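Local structure of fatty acid-binding protein TM_1468 (Thermotoga maritima, 1VPV) at residues Ile213-Val218 against Ile225-Glu230; Glu31-Asp36 against Val143-Leu148. The protein binds long-chain fatty acids such as palmitate and may take part in lipid transport or fatty acid metabolism. All blocks are in the same frame, centred on the assembly; numbering follows the deposited sequence.

Contact 1: residues Ile213-Val218 against Ile225-Glu230; sequences IPYRKV and IEALIE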
loop_
_atom_site.group_PDB
_atom_site.type_symbol
_atom_site.label_atom_id
_atom_site.label_comp_id
_atom_site.label_asym_id
_atom_site.label_seq_id
_atom_site.Cartn_x
_atom_site.Cartn_y
_atom_site.Cartn_z
ATOM N N ILE A 213 -13.309 2.797 -3.763
ATOM C CA ILE A 213 -14.502 2.672 -4.549
ATOM C C ILE A 213 -14.837 1.199 -4.811
ATOM O O ILE A 213 -14.153 0.533 -5.590
ATOM C CB ILE A 213 -14.314 3.371 -5.886
ATOM C CG1 ILE A 213 -13.647 4.745 -5.672
ATOM C CG2 ILE A 213 -15.682 3.444 -6.663
ATOM C CD1 ILE A 213 -14.481 5.766 -4.938
ATOM N N PRO A 214 -15.908 0.697 -4.183
ATOM C CA PRO A 214 -16.405 -0.640 -4.549
ATOM C C PRO A 214 -16.990 -0.518 -5.927
ATOM O O PRO A 214 -17.698 0.445 -6.191
ATOM C CB PRO A 214 -17.532 -0.935 -3.541
ATOM C CG PRO A 214 -17.605 0.232 -2.606
ATOM C CD PRO A 214 -16.733 1.364 -3.162
ATOM N N TYR A 215 -16.688 -1.441 -6.819
ATOM C CA TYR A 215 -17.248 -1.330 -8.172
ATOM C C TYR A 215 -17.975 -2.605 -8.662
ATOM O O TYR A 215 -18.683 -2.560 -9.666
ATOM C CB TYR A 215 -16.138 -0.886 -9.133
ATOM C CG TYR A 215 -15.106 -1.929 -9.372
ATOM C CD1 TYR A 215 -13.994 -2.034 -8.559
ATOM C CD2 TYR A 215 -15.259 -2.851 -10.409
ATOM C CE1 TYR A 215 -13.041 -3.008 -8.774
ATOM C CE2 TYR A 215 -14.335 -3.839 -10.619
ATOM C CZ TYR A 215 -13.226 -3.912 -9.821
ATOM O OH TYR A 215 -12.275 -4.886 -10.070
ATOM N N ARG A 216 -17.827 -3.725 -7.953
ATOM C CA ARG A 216 -18.487 -4.969 -8.349
ATOM C C ARG A 216 -18.663 -5.923 -7.176
ATOM O O ARG A 216 -17.815 -6.000 -6.294
ATOM C CB ARG A 216 -17.675 -5.669 -9.437
ATOM C CG ARG A 216 -18.508 -6.345 -10.467
ATOM C CD ARG A 216 -17.702 -6.620 -11.685
ATOM N NE ARG A 216 -18.336 -7.613 -12.539
ATOM C CZ ARG A 216 -17.740 -8.224 -13.565
ATOM N NH1 ARG A 216 -16.478 -7.949 -13.871
ATOM N NH2 ARG A 216 -18.417 -9.123 -14.289
ATOM N N LYS A 217 -19.790 -6.612 -7.164
ATOM C CA LYS A 217 -20.039 -7.720 -6.252
ATOM C C LYS A 217 -20.128 -8.921 -7.138
ATOM O O LYS A 217 -20.866 -8.917 -8.110
ATOM C CB LYS A 217 -21.377 -7.598 -5.524
ATOM C CG LYS A 217 -21.574 -6.297 -4.772
ATOM C CD LYS A 217 -23.083 -5.982 -4.492
ATOM C CE LYS A 217 -23.530 -6.592 -3.160
ATOM N NZ LYS A 217 -24.863 -6.082 -2.710
ATOM N N VAL A 218 -19.383 -9.955 -6.821
ATOM C CA VAL A 218 -19.493 -11.203 -7.555
ATOM C C VAL A 218 -19.513 -12.348 -6.524
ATOM O O VAL A 218 -19.408 -12.104 -5.291
ATOM C CB VAL A 218 -18.311 -11.367 -8.505
ATOM C CG1 VAL A 218 -18.170 -10.166 -9.424
ATOM C CG2 VAL A 218 -17.029 -11.568 -7.713
ATOM N N ILE A 225 -11.344 -12.647 -9.155
ATOM C CA ILE A 225 -10.081 -12.520 -9.881
ATOM C C ILE A 225 -10.335 -11.888 -11.243
ATOM O O ILE A 225 -9.670 -10.904 -11.585
ATOM C CB ILE A 225 -9.381 -13.923 -10.049
ATOM C CG1 ILE A 225 -8.695 -14.349 -8.750
ATOM C CG2 ILE A 225 -8.399 -13.956 -11.214
ATOM C CD1 ILE A 225 -8.416 -15.886 -8.718
ATOM N N GLU A 226 -11.291 -12.443 -12.003
ATOM C CA GLU A 226 -11.653 -11.878 -13.318
ATOM C C GLU A 226 -12.054 -10.410 -13.206
ATOM O O GLU A 226 -11.619 -9.570 -13.998
ATOM C CB GLU A 226 -12.803 -12.631 -13.969
ATOM C CG GLU A 226 -12.482 -14.014 -14.549
ATOM C CD GLU A 226 -13.758 -14.886 -14.843
ATOM O OE1 GLU A 226 -14.817 -14.328 -15.245
ATOM O OE2 GLU A 226 -13.689 -16.134 -14.676
ATOM N N ALA A 227 -12.884 -10.093 -12.217
ATOM C CA ALA A 227 -13.331 -8.714 -12.020
ATOM C C ALA A 227 -12.162 -7.738 -11.811
ATOM O O ALA A 227 -12.220 -6.598 -12.280
ATOM C CB ALA A 227 -14.278 -8.628 -10.851
ATOM N N LEU A 228 -11.107 -8.179 -11.123
ATOM C CA LEU A 228 -9.993 -7.258 -10.786
ATOM C C LEU A 228 -9.210 -6.924 -12.037
ATOM O O LEU A 228 -8.752 -5.796 -12.225
ATOM C CB LEU A 228 -9.029 -7.875 -9.747
ATOM C CG LEU A 228 -9.466 -8.192 -8.307
ATOM C CD1 LEU A 228 -8.258 -8.093 -7.319
ATOM C CD2 LEU A 228 -10.549 -7.272 -7.890
ATOM N N ILE A 229 -9.050 -7.953 -12.868
ATOM C CA ILE A 229 -8.306 -7.864 -14.081
ATOM C C ILE A 229 -9.120 -7.104 -15.119
ATOM O O ILE A 229 -8.547 -6.339 -15.879
ATOM C CB ILE A 229 -7.881 -9.269 -14.591
ATOM C CG1 ILE A 229 -6.826 -9.851 -13.642
ATOM C CG2 ILE A 229 -7.317 -9.196 -16.024
ATOM C CD1 ILE A 229 -6.565 -11.322 -13.841
ATOM N N GLU A 230 -10.438 -7.296 -15.137
ATOM C CA GLU A 230 -11.287 -6.513 -16.053
ATOM C C GLU A 230 -11.271 -5.023 -15.693
ATOM O O GLU A 230 -11.282 -4.185 -16.580
ATOM C CB GLU A 230 -12.726 -7.060 -16.149
ATOM C CG GLU A 230 -12.784 -8.461 -16.727
ATOM C CD GLU A 230 -14.198 -8.984 -16.971
ATOM O OE1 GLU A 230 -14.878 -8.473 -17.900
ATOM O OE2 GLU A 230 -14.619 -9.937 -16.262
HETATM O O HOH W 1 -17.909 -9.180 -17.396
#
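Tyr-215 and Ala-227 share the one direct hydrogen bond between segment 213-218 of edge strand 211-219 and segment 225-230 of helix 220-232; the two segments run nearly antiparallel (161°). Tyr-215 OH donates to Ala-227 O at 2.8 Å; the hydroxyl stands above the carbonyl plane, while the oxygen lies at the ring's edge. Tyr-215 CG sits between the backbone N and carbonyl carbon (chi1 70°), a position from which the ring reaches across to the helix. A phenylalanine here would probably leave Ala-227 O without this side-chain donor and the ring less firmly tied to the helix. Leu-228 CD2 touches the same hydroxyl, and the ring also makes a cation-pi contact with Lys-231.

The charged interactions are looser. Arg-216, extended from CG to NE, brings NH1 to 3.6 Å from Glu-230 OE2, a long salt bridge with guanidinium and carboxylate planes 79° apart. A water links Glu-230 OE1 to Arg-216 NH2, its bond to the arginine weak.

The apolar pair is Val-218 CG1 with Ala-227 CB, at 4.4 Å. Tyr-215 and Arg-216 both face Cys-204 in a classic beta bulge, and both point toward the helix, which packs back against the strand it follows. The chemistry thus implies one short polar anchor beside a partly water-mediated charge pair on the more exposed flank.

Contact 2: residues Glu31-Asp36 against Val143-Leu148; sequences EKYDID and VAREML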
loop_
_atom_site.group_PDB
_atom_site.type_symbol
_atom_site.label_atom_id
_atom_site.label_comp_id
_atom_site.label_asym_id
_atom_site.label_seq_id
_atom_site.Cartn_x
_atom_site.Cartn_y
_atom_site.Cartn_z
ATOM N N GLU A 31 15.969 -3.213 2.558
ATOM C CA GLU A 31 17.411 -3.121 2.442
ATOM C C GLU A 31 17.834 -2.855 0.975
ATOM O O GLU A 31 18.731 -2.080 0.705
ATOM C CB GLU A 31 18.057 -4.402 2.989
ATOM C CG GLU A 31 19.133 -4.142 4.039
ATOM N N LYS A 32 17.161 -3.494 0.037
ATOM C CA LYS A 32 17.562 -3.482 -1.347
ATOM C C LYS A 32 17.401 -2.076 -1.988
ATOM O O LYS A 32 18.258 -1.661 -2.767
ATOM C CB LYS A 32 16.739 -4.543 -2.086
ATOM C CG LYS A 32 16.953 -4.663 -3.584
ATOM C CD LYS A 32 16.314 -5.977 -4.085
ATOM C CE LYS A 32 15.800 -5.894 -5.524
ATOM N NZ LYS A 32 16.845 -5.482 -6.494
ATOM N N TYR A 33 16.312 -1.367 -1.666
ATOM C CA TYR A 33 16.090 -0.005 -2.155
ATOM C C TYR A 33 16.219 1.060 -1.051
ATOM O O TYR A 33 15.844 2.236 -1.271
ATOM C CB TYR A 33 14.716 0.111 -2.851
ATOM C CG TYR A 33 14.610 -0.786 -4.050
ATOM C CD1 TYR A 33 15.425 -0.584 -5.170
ATOM C CD2 TYR A 33 13.741 -1.858 -4.065
ATOM C CE1 TYR A 33 15.337 -1.426 -6.283
ATOM C CE2 TYR A 33 13.663 -2.704 -5.157
ATOM C CZ TYR A 33 14.452 -2.481 -6.263
ATOM O OH TYR A 33 14.348 -3.324 -7.345
ATOM N N ASP A 34 16.774 0.668 0.102
ATOM C CA ASP A 34 16.942 1.579 1.261
ATOM C C ASP A 34 15.620 2.357 1.579
ATOM O O ASP A 34 15.543 3.600 1.563
ATOM C CB ASP A 34 18.149 2.507 1.055
ATOM C CG ASP A 34 18.538 3.262 2.344
ATOM O OD1 ASP A 34 18.076 2.834 3.424
ATOM O OD2 ASP A 34 19.304 4.259 2.292
ATOM N N ILE A 35 14.570 1.575 1.809
ATOM C CA ILE A 35 13.276 2.088 2.151
ATOM C C ILE A 35 12.970 1.621 3.593
ATOM O O ILE A 35 13.084 0.446 3.906
ATOM C CB ILE A 35 12.202 1.555 1.202
ATOM C CG1 ILE A 35 12.429 2.044 -0.229
ATOM C CG2 ILE A 35 10.800 1.938 1.689
ATOM C CD1 ILE A 35 11.598 1.302 -1.246
ATOM N N ASP A 36 12.570 2.566 4.440
ATOM C CA ASP A 36 12.184 2.314 5.803
ATOM C C ASP A 36 10.673 2.414 5.888
ATOM O O ASP A 36 10.036 3.080 5.059
ATOM C CB ASP A 36 12.812 3.394 6.678
ATOM C CG ASP A 36 12.911 3.008 8.155
ATOM O OD1 ASP A 36 12.490 1.893 8.547
ATOM O OD2 ASP A 36 13.417 3.864 8.921
ATOM N N VAL A 143 10.629 3.124 -8.006
ATOM C CA VAL A 143 10.909 3.941 -9.182
ATOM C C VAL A 143 11.720 5.152 -8.781
ATOM O O VAL A 143 12.642 5.503 -9.464
ATOM C CB VAL A 143 9.601 4.393 -9.894
ATOM C CG1 VAL A 143 9.897 5.419 -10.937
ATOM C CG2 VAL A 143 8.889 3.172 -10.542
ATOM N N ALA A 144 11.375 5.783 -7.663
ATOM C CA ALA A 144 12.160 6.890 -7.164
ATOM C C ALA A 144 13.586 6.467 -6.898
ATOM O O ALA A 144 14.534 7.235 -7.145
ATOM C CB ALA A 144 11.564 7.436 -5.905
ATOM N N ARG A 145 13.765 5.254 -6.390
ATOM C CA ARG A 145 15.132 4.808 -6.072
ATOM C C ARG A 145 15.927 4.632 -7.351
ATOM O O ARG A 145 17.066 5.102 -7.470
ATOM C CB ARG A 145 15.129 3.486 -5.285
ATOM C CG ARG A 145 16.530 2.966 -4.961
ATOM C CD ARG A 145 17.398 4.035 -4.206
ATOM N NE ARG A 145 16.976 4.159 -2.804
ATOM C CZ ARG A 145 17.258 5.182 -1.999
ATOM N NH1 ARG A 145 17.958 6.215 -2.414
ATOM N NH2 ARG A 145 16.819 5.171 -0.758
ATOM N N GLU A 146 15.309 3.963 -8.316
ATOM C CA GLU A 146 16.002 3.614 -9.544
ATOM C C GLU A 146 16.449 4.889 -10.223
ATOM O O GLU A 146 17.604 5.000 -10.619
ATOM C CB GLU A 146 15.135 2.769 -10.465
ATOM C CG GLU A 146 14.818 1.415 -9.852
ATOM C CD GLU A 146 13.651 0.705 -10.547
ATOM O OE1 GLU A 146 12.632 1.352 -10.881
ATOM O OE2 GLU A 146 13.761 -0.515 -10.756
HETATM N N MSE A 147 15.576 5.885 -10.289
HETATM C CA MSE A 147 15.980 7.106 -10.959
HETATM C C MSE A 147 16.959 7.964 -10.140
HETATM O O MSE A 147 17.764 8.685 -10.730
HETATM C CB MSE A 147 14.794 7.865 -11.550
HETATM C CG MSE A 147 13.719 8.232 -10.652
HETATM SE SE MSE A 147 12.154 8.967 -11.657
HETATM C CE MSE A 147 11.971 7.593 -13.107
ATOM N N LEU A 148 16.967 7.834 -8.812
ATOM C CA LEU A 148 18.067 8.412 -7.999
ATOM C C LEU A 148 19.392 7.650 -8.217
ATOM O O LEU A 148 20.444 8.262 -8.334
ATOM C CB LEU A 148 17.718 8.484 -6.508
ATOM C CG LEU A 148 16.541 9.415 -6.174
ATOM C CD1 LEU A 148 15.997 9.151 -4.788
ATOM C CD2 LEU A 148 16.921 10.878 -6.303
HETATM O O HOH W 2 15.509 -2.265 -9.481
#
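The backbone leaves helical geometry at Tyr-33 and turns through Asp-34, whose phi and psi are both positive, before strand 35-43; Tyr-33 and Arg-145 bring their CA atoms within 6.3 Å. Arg-145 binds this turn through two successive carbonyls, both in the plane of its guanidinium. NE donates to Tyr-33 O at 2.7 Å in a fairly straight bond (159°), and NH2 adds a weak one to the same oxygen. NH2 also reaches Asp-34 O at 3.1 Å, in a more bent bond, and Val-15 O on strand 15-20. Bends at chi2 (55°) and chi3 (75°) swing the guanidinium so that its edge meets the two carbonyls.

Arg-145 CG packs at the edge of the Tyr-33 ring, 3.7 Å from CD1, the ring and guanidinium nearly coplanar, while Lys-32 CG covers one ring face. A water joins Tyr-33 OH to Glu-146 OE2, at 2.7 Å and 2.8 Å respectively; that carboxylate also forms a salt bridge with Arg-243. Asp-34 OD2 is near Arg-145 NH2 in charge only, its carboxylate being held by Tyr-95 and Lys-16. Arg-145 thus fastens helix 138-149 to a beta-alpha-beta crossover of the DegV-like fold, in which helix 29-32 links parallel strands 15-20 and 35-43.

From the N terminus, the chain first passes through strand 15-20 and helix 29-32 to the turn of contact 2, then makes a long excursion before helix 138-149 returns to close it: 106 residues separate its segments. That loop takes in most of the mixed sheet containing strands 15-20 and 35-43, and the contact ties helix 138-149 to the turn before strand 35-43. Only afterwards does contact 1 open, closing a short loop of six residues and tying helix 220-232 to edge strand 211-219 of the second sheet. The contacts therefore follow in series, neither nesting nor crossing. Their centres lie 31 Å apart on opposite sides of the chain's centre, one long-range tie and one local strand-to-helix return.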